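Local coordinates for protein citryl-CoA lyase (Hydrogenobacter thermophilus, PDB 6HXP) that probably cleaves citryl-CoA to acetyl-CoA and oxaloacetate, and binds coenzyme A, at residues A[223-228]-A[232-237]. Residues are numbered along the deposited sequence; the frame is centred on the assembly and turned at random.
Sequences YEELTT and FSKRLD
S233 and K234 meet the carboxylate of E225, near the end of helix 206-228. The contact is small and polar, and burial is about 102 Å² over both sides. S233 meets the carboxylate through water. Its OG lies 3.5 Å from E225 OE2, at an angle too poor for a direct bond. A water bridges the two, 2.6 Å from E225 OE2 and 2.9 Å from S233 OG. K234 follows and makes the direct link. It is the centre of an inverse gamma turn. Its side chain and that of E225 approach from opposite directions and form a salt bridge. K234 NZ is 2.8 Å from E225 OE2, on the syn lone pair of that oxygen. A second, weak bond runs from K234 NZ to E225 OE1 at 3.0 Å, so the ammonium group touches both oxygens. The lysine chain bends at chi2 (-58°) and again at chi4 (-76°). The bends bring K234 CG to 3.4 Å from E225 OE2 and set NZ in front of the carboxylate. E225 itself bends at chi2 (68°), which brings its end closer to the loop. Both residues are buried, and each charge has further partners. R75 forms a salt bridge with E225 OE1, while K234 NZ also donates to the carbonyl of I4 of a neighbouring subunit, whose W5 makes a cation-pi contact with K234. The carboxylate between two cations is probably stabilised as the anion. After K234, the loop leads to D237, the N-cap of helix 238-241. The contact joins the last turn of helix 206-228 to the loop that follows it, with helix 69-79 against both: A78 touches E225, S76 touches K234, and S79 OG bonds K234 N.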
loop_
_atom_site.group_PDB
_atom_site.type_symbol
_atom_site.label_atom_id
_atom_site.label_comp_id
_atom_site.label_asym_id
_atom_site.label_seq_id
_atom_site.Cartn_x
_atom_site.Cartn_y
_atom_site.Cartn_z
ATOM N N TYR A 223 2.012 8.219 -14.052
ATOM C CA TYR A 223 1.365 9.248 -14.873
ATOM C C TYR A 223 1.274 8.751 -16.332
ATOM O O TYR A 223 0.260 8.937 -17.004
ATOM C CB TYR A 223 2.157 10.566 -14.780
ATOM C CG TYR A 223 1.675 11.622 -15.744
ATOM C CD1 TYR A 223 0.555 12.401 -15.464
ATOM C CD2 TYR A 223 2.304 11.806 -16.963
ATOM C CE1 TYR A 223 0.111 13.372 -16.373
ATOM C CE2 TYR A 223 1.792 12.681 -17.915
ATOM C CZ TYR A 223 0.722 13.486 -17.597
ATOM O OH TYR A 223 0.297 14.366 -18.578
ATOM N N GLU A 224 2.352 8.191 -16.858
ATOM C CA GLU A 224 2.347 7.688 -18.225
ATOM C C GLU A 224 1.290 6.592 -18.393
ATOM O O GLU A 224 0.509 6.604 -19.361
ATOM C CB GLU A 224 3.747 7.191 -18.604
ATOM C CG GLU A 224 3.838 6.820 -20.072
ATOM C CD GLU A 224 5.217 6.375 -20.484
ATOM O OE1 GLU A 224 5.757 5.441 -19.866
ATOM O OE2 GLU A 224 5.782 6.993 -21.421
ATOM N N GLU A 225 1.201 5.660 -17.424
ATOM C CA GLU A 225 0.211 4.600 -17.532
ATOM C C GLU A 225 -1.226 5.202 -17.535
ATOM O O GLU A 225 -2.078 4.776 -18.315
ATOM C CB GLU A 225 0.336 3.630 -16.358
ATOM C CG GLU A 225 -0.517 2.378 -16.504
ATOM C CD GLU A 225 -0.079 1.432 -17.606
ATOM O OE1 GLU A 225 1.146 1.359 -17.879
ATOM O OE2 GLU A 225 -0.953 0.737 -18.187
ATOM N N LEU A 226 -1.489 6.156 -16.647
ATOM C CA LEU A 226 -2.825 6.744 -16.537
ATOM C C LEU A 226 -3.253 7.578 -17.726
ATOM O O LEU A 226 -4.455 7.687 -17.959
ATOM C CB LEU A 226 -2.921 7.604 -15.282
ATOM C CG LEU A 226 -2.859 6.856 -13.945
ATOM C CD1 LEU A 226 -2.789 7.833 -12.770
ATOM C CD2 LEU A 226 -4.074 5.906 -13.797
ATOM N N THR A 227 -2.305 8.202 -18.430
ATOM C CA THR A 227 -2.617 9.138 -19.500
ATOM C C THR A 227 -2.385 8.599 -20.874
ATOM O O THR A 227 -2.823 9.246 -21.840
ATOM C CB THR A 227 -1.815 10.439 -19.288
ATOM O OG1 THR A 227 -0.410 10.174 -19.401
ATOM C CG2 THR A 227 -2.171 11.116 -17.963
ATOM N N THR A 228 -1.701 7.446 -21.027
ATOM C CA THR A 228 -1.436 6.913 -22.368
ATOM C C THR A 228 -1.990 5.519 -22.629
ATOM O O THR A 228 -1.882 5.057 -23.762
ATOM C CB THR A 228 0.072 6.953 -22.686
ATOM O OG1 THR A 228 0.770 5.970 -21.956
ATOM C CG2 THR A 228 0.691 8.293 -22.429
ATOM N N PHE A 232 -7.146 -1.087 -17.399
ATOM C CA PHE A 232 -7.143 -2.537 -17.397
ATOM C C PHE A 232 -6.283 -3.136 -18.503
ATOM O O PHE A 232 -6.336 -4.345 -18.717
ATOM C CB PHE A 232 -8.581 -3.110 -17.423
ATOM C CG PHE A 232 -8.767 -4.364 -16.585
ATOM C CD1 PHE A 232 -8.636 -4.326 -15.208
ATOM C CD2 PHE A 232 -9.076 -5.576 -17.180
ATOM C CE1 PHE A 232 -8.839 -5.475 -14.441
ATOM C CE2 PHE A 232 -9.323 -6.717 -16.401
ATOM C CZ PHE A 232 -9.159 -6.666 -15.040
ATOM N N SER A 233 -5.408 -2.331 -19.158
ATOM C CA SER A 233 -4.549 -2.866 -20.195
ATOM C C SER A 233 -3.440 -3.758 -19.637
ATOM O O SER A 233 -2.926 -4.597 -20.383
ATOM C CB SER A 233 -3.976 -1.744 -21.054
ATOM O OG SER A 233 -3.068 -0.955 -20.336
ATOM N N LYS A 234 -3.076 -3.608 -18.353
ATOM C CA LYS A 234 -2.010 -4.429 -17.755
ATOM C C LYS A 234 -2.594 -5.698 -17.152
ATOM O O LYS A 234 -2.960 -5.775 -15.972
ATOM C CB LYS A 234 -1.215 -3.654 -16.704
ATOM C CG LYS A 234 -0.483 -2.470 -17.319
ATOM C CD LYS A 234 0.500 -2.876 -18.447
ATOM C CE LYS A 234 1.382 -1.760 -18.983
ATOM N NZ LYS A 234 0.622 -0.860 -19.879
ATOM N N ARG A 235 -2.745 -6.670 -18.016
ATOM C CA ARG A 235 -3.288 -7.973 -17.661
ATOM C C ARG A 235 -2.600 -8.981 -18.542
ATOM O O ARG A 235 -2.181 -8.645 -19.667
ATOM C CB ARG A 235 -4.805 -8.019 -17.847
ATOM C CG ARG A 235 -5.284 -7.839 -19.282
ATOM C CD ARG A 235 -6.798 -7.991 -19.346
ATOM N NE ARG A 235 -7.270 -7.967 -20.733
ATOM C CZ ARG A 235 -7.598 -6.866 -21.406
ATOM N NH1 ARG A 235 -7.999 -6.947 -22.668
ATOM N NH2 ARG A 235 -7.535 -5.677 -20.820
ATOM N N LEU A 236 -2.374 -10.165 -18.031
ATOM C CA LEU A 236 -1.721 -11.208 -18.821
ATOM C C LEU A 236 -2.744 -11.894 -19.711
ATOM O O LEU A 236 -3.943 -11.748 -19.521
ATOM C CB LEU A 236 -1.080 -12.273 -17.922
ATOM C CG LEU A 236 -0.162 -11.792 -16.797
ATOM C CD1 LEU A 236 0.362 -12.986 -16.025
ATOM C CD2 LEU A 236 0.976 -10.927 -17.319
ATOM N N ASP A 237 -2.236 -12.636 -20.707
ATOM C CA ASP A 237 -3.032 -13.501 -21.599
ATOM C C ASP A 237 -2.664 -14.907 -21.114
ATOM O O ASP A 237 -1.503 -15.304 -21.221
ATOM C CB ASP A 237 -2.609 -13.259 -23.043
ATOM C CG ASP A 237 -3.177 -14.215 -24.080
ATOM O OD1 ASP A 237 -4.119 -14.975 -23.746
ATOM O OD2 ASP A 237 -2.703 -14.184 -25.223
HETATM O O HOH W 1 -3.574 0.705 -18.019
#